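Local coordinates for CDP-6-deoxy-L-threo-D-glycero-4-hexulose-3-dehydrase (Yersinia pseudotuberculosis, PDB 3BCX), which probably catalyses, with a vitamin B6 cofactor and iron, the dehydration that removes the C3 hydroxyl of a CDP-6-deoxy-4-hexulose, at residues 103-108 against 185-190; 110-115 against 157-162; 150-155 against 177-182. One frame throughout, in Å; residues are numbered along the deposited sequence.

All three contacts build one flank of the large mixed sheet of an aspartate aminotransferase fold. Contacts 1 and 2 are both buried. Contact 2 is a strand pair, with 112-116 and 159-165 side by side, held by backbone hydrogen bonds across a beta bulge. Contact 1 uses the next strand, 187-191, which pairs with 159-165; here a loop residue stacks its guanidinium on a buried tryptophan. Contact 3 belongs to the helical layer over the sheet and is partly buried, joining aliphatic packing to a salt bridge nearer the surface. Ile114 ties contact 2 to contact 3, and Lys160, bonded to Val104, ties contact 2 to contact 1.

Contact 1: residues 103-108 against 185-190; sequences GVRALK and NLWLIE
Arg105 grips Trp187 twice, through its backbone and through its side chain. The indole NE1 donates a hydrogen bond of 2.8 Å to Arg105 O, nearly straight at 177° and almost within the ring plane, which fixes the rotation of the indole. The Arg105 side chain then doubles back over one face of the same ring. Its CG is modelled unusually close to Trp187 NE1, at 3.1 Å, with chi1 at an unstaggered 104°, so the exact spacing is doubtful. The bend at chi3 lays the guanidinium flat above the six-membered ring. The planes differ by 18°, and Arg105 CZ stands 3.7 Å from the centre of that ring, a cation-pi stack in which NH1 reaches toward CH2 and CZ3. NH2, above the ring-fusion carbon CD2, donates to Asn185 O at 3.2 Å; this bond is bent, and the nitrogen sits above the carbonyl plane. Leu107 adds an aliphatic contact, its CD1 meeting Trp187 CD1 at 3.7 Å. The tryptophan opens strand 187-191 of the central sheet in this aspartate aminotransferase fold, and 103-108 belongs to the loop that runs from helix 86-96 to strand 112-116, so the stack joins a connecting loop to the N-terminal end of a central strand. Asn185, with positive phi, ends helix 174-184 in a Schellman motif, and it is its carbonyl that the arginine meets. Trp187 is held in the sheet by backbone bonding to Ile162 and packs on Ala161, while Leu107 rests on Leu94 and Leu132. Val104 lines a pocket, shared with Lys101, Leu102 and Glu236, that holds a benzamidine, probably a component of the crystallisation solution.

Contact 2: residues 110-115 against 157-162; sequences GDEVIT and DKTKAI
Glu112 slants across Lys158 and passes Thr159 at about a right angle, at the start of two neighbouring strands. Its CB lies 3.9 Å from Lys158 O. Chi1 (-54°) sets Glu112 CG beside its own backbone N, where it packs on Lys158 CB at 3.7 Å. The chain stays extended, so CD is still over the same lysine, 3.8 Å from Lys158 CB, before the carboxylate divides its work. OE1 passes Thr159 OG1 without bonding to it and hydrogen-bonds Ser156 OG instead; OE2 forms a salt bridge with Arg393 NE. The buried acid is thus gripped at both oxygens from beyond the two segments, and the arginine's charge would be expected to favour its ionised form. The backbones pair in parallel, strand 112-116 next to 159-165 in the central sheet of the aspartate aminotransferase fold, the axes of the two short segments 37° apart. Glu112 N bonds to Lys158 O at 2.9 Å. Between Glu112 and Val113 the register slips by one residue, a beta bulge: Glu112 O accepts from Lys160 N at 2.8 Å and, weakly, from Ala161 N at 3.4 Å. Regular pairing resumes where Ile114 N meets Ala161 O at 2.8 Å. On the sheet face of Glu112 and Thr159, Ile114 reaches its CD1 to Thr159 CG2, 3.9 Å away, and its CB faces Ile162 CG1; Ile151 and Ala154 of helix 151-154 cover this side. Lys160 is the extra residue of the bulge. Its aliphatic part crosses Asp111 at a slant, CB nearest Asp111 CB, yet the charged ends do not meet: NZ bonds to Val104 O, and Asp111 OD2 accepts from the backbone N of Lys108.

Contact 3: residues 150-155 against 177-182; sequences LIEAAV and VRRVAD
Helix 174-184 is the connecting helix of a beta-alpha-beta crossover, joining strand 159-165 to its parallel neighbour 187-191, and the short, weakly bonded helix 151-154 lies beside it on the same face of the sheet. Ile151 points its branches at two successive turns: CD1 meets Val177 CG2 at 3.8 Å, while CG2 meets Val180 CG1 at 3.9 Å. The split follows from chi1 (-66°), which sets CG2 anti to the backbone N and CG1 anti to the carbonyl carbon. Val180 CG1 also receives Val155 CG2, 4.1 Å away, the two valine side chains lying antiparallel, flank to flank. Beneath, Ile151 and Val155 touch Ile114 of strand 112-116, and Val177 touches Leu188 of strand 187-191, so the aliphatic layer continues into the sheet. Farther from the sheet, Glu152 bends at chi2 to bring its carboxylate to the guanidinium edge of Arg179, the planes 26° apart. Glu152 OE1 and Arg179 NH2 form a salt bridge, although the modelled 2.5 Å is doubtfully short. Each charge has further partners: Glu152 OE2 forms a salt bridge with Lys183 NZ and a hydrogen bond with Tyr184 OH, and Arg179 NH1 forms a salt bridge with Glu176 OE1.

Contact 1: residues 103-108 against 185-190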
loop_
_atom_site.group_PDB
_atom_site.type_symbol
_atom_site.label_atom_id
_atom_site.label_comp_id
_atom_site.label_asym_id
_atom_site.label_seq_id
_atom_site.Cartn_x
_atom_site.Cartn_y
_atom_site.Cartn_z
ATOM N N GLY A 103 21.548 4.833 14.450
ATOM C CA GLY A 103 22.954 4.551 14.648
ATOM C C GLY A 103 23.391 3.098 14.658
ATOM O O GLY A 103 23.037 2.319 13.774
ATOM N N VAL A 104 24.165 2.730 15.677
ATOM C CA VAL A 104 24.717 1.388 15.782
ATOM C C VAL A 104 23.707 0.239 15.865
ATOM O O VAL A 104 24.048 -0.896 15.547
ATOM C CB VAL A 104 25.755 1.314 16.967
ATOM C CG1 VAL A 104 25.050 1.138 18.295
ATOM C CG2 VAL A 104 26.755 0.202 16.728
ATOM N N ARG A 105 22.467 0.496 16.266
ATOM C CA ARG A 105 21.540 -0.625 16.301
ATOM C C ARG A 105 20.525 -0.627 15.163
ATOM O O ARG A 105 19.454 -1.226 15.261
ATOM C CB ARG A 105 20.833 -0.730 17.650
ATOM C CG ARG A 105 19.424 -0.257 17.675
ATOM C CD ARG A 105 18.941 -0.147 19.105
ATOM N NE ARG A 105 18.502 -1.385 19.710
ATOM C CZ ARG A 105 17.577 -1.420 20.656
ATOM N NH1 ARG A 105 17.036 -0.287 21.085
ATOM N NH2 ARG A 105 17.149 -2.584 21.120
ATOM N N ALA A 106 20.870 0.042 14.072
ATOM C CA ALA A 106 20.006 0.047 12.906
ATOM C C ALA A 106 20.217 -1.314 12.245
ATOM O O ALA A 106 21.338 -1.817 12.202
ATOM C CB ALA A 106 20.415 1.155 11.952
ATOM N N LEU A 107 19.147 -1.923 11.750
ATOM C CA LEU A 107 19.275 -3.210 11.083
ATOM C C LEU A 107 20.031 -3.032 9.770
ATOM O O LEU A 107 19.732 -2.126 8.990
ATOM C CB LEU A 107 17.891 -3.807 10.821
ATOM C CG LEU A 107 17.366 -4.775 11.887
ATOM C CD1 LEU A 107 17.615 -4.217 13.271
ATOM C CD2 LEU A 107 15.884 -5.024 11.657
ATOM N N LYS A 108 21.015 -3.893 9.532
ATOM C CA LYS A 108 21.817 -3.833 8.312
ATOM C C LYS A 108 21.769 -5.154 7.558
ATOM O O LYS A 108 21.543 -6.205 8.156
ATOM C CB LYS A 108 23.277 -3.494 8.646
ATOM C CG LYS A 108 23.525 -2.021 8.931
ATOM C CD LYS A 108 24.170 -1.814 10.288
ATOM C CE LYS A 108 25.526 -2.514 10.390
ATOM N NZ LYS A 108 26.183 -2.256 11.709
ATOM N N ASN A 185 19.772 -7.003 24.058
ATOM C CA ASN A 185 19.449 -5.689 23.495
ATOM C C ASN A 185 18.885 -5.786 22.075
ATOM O O ASN A 185 19.249 -5.023 21.177
ATOM C CB ASN A 185 20.691 -4.793 23.507
ATOM C CG ASN A 185 21.152 -4.458 24.915
ATOM O OD1 ASN A 185 20.414 -3.850 25.696
ATOM N ND2 ASN A 185 22.377 -4.854 25.245
ATOM N N LEU A 186 17.973 -6.731 21.893
ATOM C CA LEU A 186 17.351 -6.959 20.605
ATOM C C LEU A 186 16.064 -6.165 20.469
ATOM O O LEU A 186 15.380 -5.894 21.460
ATOM C CB LEU A 186 17.040 -8.447 20.441
ATOM C CG LEU A 186 18.207 -9.414 20.642
ATOM C CD1 LEU A 186 17.706 -10.857 20.537
ATOM C CD2 LEU A 186 19.285 -9.129 19.604
ATOM N N TRP A 187 15.751 -5.778 19.238
ATOM C CA TRP A 187 14.512 -5.065 18.965
ATOM C C TRP A 187 13.426 -6.134 18.978
ATOM O O TRP A 187 13.684 -7.283 18.627
ATOM C CB TRP A 187 14.520 -4.444 17.566
ATOM C CG TRP A 187 15.435 -3.285 17.356
ATOM C CD1 TRP A 187 16.624 -3.289 16.676
ATOM C CD2 TRP A 187 15.181 -1.921 17.723
ATOM N NE1 TRP A 187 17.118 -2.007 16.588
ATOM C CE2 TRP A 187 16.255 -1.147 17.220
ATOM C CE3 TRP A 187 14.148 -1.277 18.421
ATOM C CZ2 TRP A 187 16.323 0.246 17.391
ATOM C CZ3 TRP A 187 14.216 0.106 18.591
ATOM C CH2 TRP A 187 15.299 0.852 18.076
ATOM N N LEU A 188 12.216 -5.761 19.374
ATOM C CA LEU A 188 11.112 -6.709 19.368
ATOM C C LEU A 188 9.917 -6.140 18.601
ATOM O O LEU A 188 9.368 -5.097 18.967
ATOM C CB LEU A 188 10.672 -7.066 20.798
ATOM C CG LEU A 188 9.360 -7.872 20.841
ATOM C CD1 LEU A 188 9.572 -9.213 20.157
ATOM C CD2 LEU A 188 8.888 -8.072 22.278
ATOM N N ILE A 189 9.520 -6.817 17.534
ATOM C CA ILE A 189 8.362 -6.369 16.768
ATOM C C ILE A 189 7.229 -7.375 16.954
ATOM O O ILE A 189 7.368 -8.552 16.607
ATOM C CB ILE A 189 8.683 -6.230 15.259
ATOM C CG1 ILE A 189 9.598 -5.023 15.038
ATOM C CG2 ILE A 189 7.395 -6.051 14.463
ATOM C CD1 ILE A 189 10.128 -4.909 13.642
ATOM N N GLU A 190 6.125 -6.900 17.526
ATOM C CA GLU A 190 4.948 -7.728 17.765
ATOM C C GLU A 190 3.947 -7.663 16.622
ATOM O O GLU A 190 3.294 -6.637 16.408
ATOM C CB GLU A 190 4.228 -7.286 19.037
ATOM C CG GLU A 190 4.751 -7.888 20.319
ATOM C CD GLU A 190 3.914 -7.469 21.509
ATOM O OE1 GLU A 190 4.009 -6.294 21.927
ATOM O OE2 GLU A 190 3.147 -8.312 22.018
#

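Contact 2: residues 110-115 against 157-162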
loop_
_atom_site.group_PDB
_atom_site.type_symbol
_atom_site.label_atom_id
_atom_site.label_comp_id
_atom_site.label_asym_id
_atom_site.label_seq_id
_atom_site.Cartn_x
_atom_site.Cartn_y
_atom_site.Cartn_z
ATOM N N GLY A 110 22.485 -8.598 6.170
ATOM C CA GLY A 110 23.342 -9.612 6.758
ATOM C C GLY A 110 23.041 -9.860 8.227
ATOM O O GLY A 110 23.437 -10.889 8.773
ATOM N N ASP A 111 22.365 -8.916 8.880
ATOM C CA ASP A 111 22.011 -9.103 10.285
ATOM C C ASP A 111 20.891 -10.131 10.339
ATOM O O ASP A 111 20.263 -10.429 9.321
ATOM C CB ASP A 111 21.546 -7.797 10.926
ATOM C CG ASP A 111 22.685 -6.819 11.149
ATOM O OD1 ASP A 111 23.852 -7.260 11.239
ATOM O OD2 ASP A 111 22.412 -5.604 11.252
ATOM N N GLU A 112 20.634 -10.675 11.521
ATOM C CA GLU A 112 19.609 -11.697 11.641
ATOM C C GLU A 112 18.402 -11.292 12.466
ATOM O O GLU A 112 18.492 -10.451 13.360
ATOM C CB GLU A 112 20.224 -12.974 12.216
ATOM C CG GLU A 112 21.435 -13.478 11.437
ATOM C CD GLU A 112 22.050 -14.734 12.041
ATOM O OE1 GLU A 112 21.985 -14.891 13.279
ATOM O OE2 GLU A 112 22.612 -15.555 11.280
ATOM N N VAL A 113 17.267 -11.897 12.134
ATOM C CA VAL A 113 16.010 -11.658 12.833
ATOM C C VAL A 113 15.412 -13.018 13.182
ATOM O O VAL A 113 15.170 -13.847 12.300
ATOM C CB VAL A 113 15.005 -10.896 11.941
ATOM C CG1 VAL A 113 13.691 -10.698 12.689
ATOM C CG2 VAL A 113 15.595 -9.558 11.525
ATOM N N ILE A 114 15.189 -13.256 14.470
ATOM C CA ILE A 114 14.615 -14.519 14.919
ATOM C C ILE A 114 13.098 -14.528 14.745
ATOM O O ILE A 114 12.413 -13.561 15.083
ATOM C CB ILE A 114 14.948 -14.784 16.405
ATOM C CG1 ILE A 114 16.456 -14.970 16.568
ATOM C CG2 ILE A 114 14.197 -16.022 16.903
ATOM C CD1 ILE A 114 16.905 -15.008 18.015
ATOM N N THR A 115 12.582 -15.633 14.220
ATOM C CA THR A 115 11.148 -15.776 14.000
ATOM C C THR A 115 10.813 -17.263 13.902
ATOM O O THR A 115 11.645 -18.108 14.258
ATOM C CB THR A 115 10.725 -15.031 12.709
ATOM O OG1 THR A 115 9.306 -15.125 12.537
ATOM C CG2 THR A 115 11.432 -15.609 11.505
ATOM N N ASP A 157 26.093 -13.422 17.067
ATOM C CA ASP A 157 26.688 -12.098 16.921
ATOM C C ASP A 157 25.909 -11.238 15.926
ATOM O O ASP A 157 25.887 -10.014 16.035
ATOM C CB ASP A 157 28.142 -12.234 16.457
ATOM C CG ASP A 157 28.279 -13.117 15.223
ATOM O OD1 ASP A 157 27.926 -14.318 15.303
ATOM O OD2 ASP A 157 28.738 -12.611 14.173
ATOM N N LYS A 158 25.267 -11.885 14.959
ATOM C CA LYS A 158 24.505 -11.166 13.946
ATOM C C LYS A 158 23.051 -10.931 14.335
ATOM O O LYS A 158 22.369 -10.090 13.751
ATOM C CB LYS A 158 24.587 -11.910 12.613
ATOM C CG LYS A 158 25.967 -11.829 11.982
ATOM C CD LYS A 158 26.080 -12.701 10.742
ATOM C CE LYS A 158 27.447 -12.556 10.088
ATOM N NZ LYS A 158 27.618 -13.532 8.976
ATOM N N THR A 159 22.581 -11.670 15.332
ATOM C CA THR A 159 21.207 -11.523 15.780
ATOM C C THR A 159 20.956 -10.063 16.081
ATOM O O THR A 159 21.756 -9.395 16.732
ATOM C CB THR A 159 20.937 -12.352 17.017
ATOM O OG1 THR A 159 21.149 -13.737 16.706
ATOM C CG2 THR A 159 19.507 -12.144 17.491
ATOM N N LYS A 160 19.824 -9.558 15.624
ATOM C CA LYS A 160 19.562 -8.147 15.799
ATOM C C LYS A 160 18.156 -7.840 16.293
ATOM O O LYS A 160 17.931 -6.833 16.962
ATOM C CB LYS A 160 19.827 -7.494 14.448
ATOM C CG LYS A 160 20.004 -6.016 14.476
ATOM C CD LYS A 160 21.332 -5.614 15.044
ATOM C CE LYS A 160 21.466 -4.112 14.907
ATOM N NZ LYS A 160 22.622 -3.562 15.641
ATOM N N ALA A 161 17.215 -8.725 15.981
ATOM C CA ALA A 161 15.835 -8.512 16.394
ATOM C C ALA A 161 15.000 -9.782 16.417
ATOM O O ALA A 161 15.422 -10.838 15.941
ATOM C CB ALA A 161 15.175 -7.501 15.464
ATOM N N ILE A 162 13.806 -9.657 16.987
ATOM C CA ILE A 162 12.850 -10.748 17.060
ATOM C C ILE A 162 11.518 -10.213 16.554
ATOM O O ILE A 162 10.953 -9.283 17.134
ATOM C CB ILE A 162 12.639 -11.254 18.504
ATOM C CG1 ILE A 162 13.914 -11.924 19.029
ATOM C CG2 ILE A 162 11.484 -12.247 18.530
ATOM C CD1 ILE A 162 13.875 -12.226 20.523
#

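Contact 3: residues 150-155 against 177-182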
loop_
_atom_site.group_PDB
_atom_site.type_symbol
_atom_site.label_atom_id
_atom_site.label_comp_id
_atom_site.label_asym_id
_atom_site.label_seq_id
_atom_site.Cartn_x
_atom_site.Cartn_y
_atom_site.Cartn_z
ATOM N N LEU A 150 13.475 -22.224 22.848
ATOM C CA LEU A 150 14.405 -22.437 21.737
ATOM C C LEU A 150 15.016 -21.148 21.180
ATOM O O LEU A 150 15.978 -21.191 20.421
ATOM C CB LEU A 150 13.688 -23.168 20.599
ATOM C CG LEU A 150 12.981 -24.480 20.943
ATOM C CD1 LEU A 150 12.234 -24.995 19.721
ATOM C CD2 LEU A 150 14.006 -25.499 21.419
ATOM N N ILE A 151 14.456 -20.008 21.559
ATOM C CA ILE A 151 14.929 -18.723 21.065
ATOM C C ILE A 151 16.381 -18.392 21.410
ATOM O O ILE A 151 17.146 -17.988 20.537
ATOM C CB ILE A 151 14.009 -17.589 21.561
ATOM C CG1 ILE A 151 12.628 -17.739 20.925
ATOM C CG2 ILE A 151 14.606 -16.240 21.219
ATOM C CD1 ILE A 151 11.606 -16.754 21.433
ATOM N N GLU A 152 16.755 -18.574 22.673
ATOM C CA GLU A 152 18.111 -18.282 23.144
ATOM C C GLU A 152 19.256 -18.903 22.337
ATOM O O GLU A 152 20.293 -18.267 22.132
ATOM C CB GLU A 152 18.246 -18.708 24.604
ATOM C CG GLU A 152 19.638 -18.525 25.182
ATOM C CD GLU A 152 19.660 -17.528 26.318
ATOM O OE1 GLU A 152 18.735 -17.567 27.153
ATOM O OE2 GLU A 152 20.603 -16.714 26.387
ATOM N N ALA A 153 19.074 -20.142 21.891
ATOM C CA ALA A 153 20.102 -20.838 21.118
ATOM C C ALA A 153 20.232 -20.327 19.683
ATOM O O ALA A 153 21.234 -20.588 19.017
ATOM C CB ALA A 153 19.816 -22.329 21.107
ATOM N N ALA A 154 19.219 -19.611 19.206
ATOM C CA ALA A 154 19.249 -19.078 17.847
ATOM C C ALA A 154 20.041 -17.774 17.794
ATOM O O ALA A 154 20.483 -17.350 16.727
ATOM C CB ALA A 154 17.824 -18.853 17.335
ATOM N N VAL A 155 20.220 -17.151 18.953
ATOM C CA VAL A 155 20.951 -15.890 19.065
ATOM C C VAL A 155 22.434 -16.030 18.734
ATOM O O VAL A 155 23.075 -17.009 19.112
ATOM C CB VAL A 155 20.831 -15.312 20.488
ATOM C CG1 VAL A 155 21.554 -13.978 20.568
ATOM C CG2 VAL A 155 19.365 -15.154 20.866
ATOM N N VAL A 177 10.417 -14.245 25.674
ATOM C CA VAL A 177 10.835 -13.443 24.526
ATOM C C VAL A 177 11.420 -12.124 25.052
ATOM O O VAL A 177 12.489 -11.680 24.627
ATOM C CB VAL A 177 9.628 -13.138 23.604
ATOM C CG1 VAL A 177 10.052 -12.208 22.482
ATOM C CG2 VAL A 177 9.068 -14.431 23.037
ATOM N N ARG A 178 10.700 -11.522 25.998
ATOM C CA ARG A 178 11.077 -10.261 26.649
ATOM C C ARG A 178 12.450 -10.397 27.304
ATOM O O ARG A 178 13.327 -9.545 27.153
ATOM C CB ARG A 178 10.057 -9.947 27.739
ATOM C CG ARG A 178 9.716 -8.488 27.923
ATOM C CD ARG A 178 9.000 -7.945 26.707
ATOM N NE ARG A 178 9.920 -7.230 25.816
ATOM C CZ ARG A 178 10.648 -6.185 26.189
ATOM N NH1 ARG A 178 10.566 -5.740 27.436
ATOM N NH2 ARG A 178 11.439 -5.577 25.317
ATOM N N ARG A 179 12.604 -11.481 28.049
ATOM C CA ARG A 179 13.837 -11.760 28.751
ATOM C C ARG A 179 15.008 -11.846 27.782
ATOM O O ARG A 179 16.065 -11.268 28.028
ATOM C CB ARG A 179 13.710 -13.080 29.513
ATOM C CG ARG A 179 14.637 -13.196 30.712
ATOM C CD ARG A 179 14.958 -14.644 30.982
ATOM N NE ARG A 179 16.042 -15.096 30.121
ATOM C CZ ARG A 179 16.140 -16.326 29.636
ATOM N NH1 ARG A 179 15.210 -17.219 29.927
ATOM N NH2 ARG A 179 17.165 -16.664 28.868
ATOM N N VAL A 180 14.823 -12.565 26.679
ATOM C CA VAL A 180 15.891 -12.732 25.698
ATOM C C VAL A 180 16.227 -11.443 24.959
ATOM O O VAL A 180 17.399 -11.141 24.712
ATOM C CB VAL A 180 15.528 -13.806 24.661
ATOM C CG1 VAL A 180 16.688 -14.003 23.686
ATOM C CG2 VAL A 180 15.194 -15.106 25.368
ATOM N N ALA A 181 15.190 -10.690 24.604
ATOM C CA ALA A 181 15.370 -9.433 23.893
ATOM C C ALA A 181 16.230 -8.490 24.723
ATOM O O ALA A 181 17.186 -7.903 24.216
ATOM C CB ALA A 181 14.015 -8.790 23.601
ATOM N N ASP A 182 15.885 -8.356 26.002
ATOM C CA ASP A 182 16.608 -7.483 26.927
ATOM C C ASP A 182 18.063 -7.897 27.139
ATOM O O ASP A 182 18.979 -7.088 27.002
ATOM C CB ASP A 182 15.893 -7.452 28.282
ATOM C CG ASP A 182 14.479 -6.899 28.189
ATOM O OD1 ASP A 182 14.054 -6.511 27.079
ATOM O OD2 ASP A 182 13.788 -6.851 29.230
#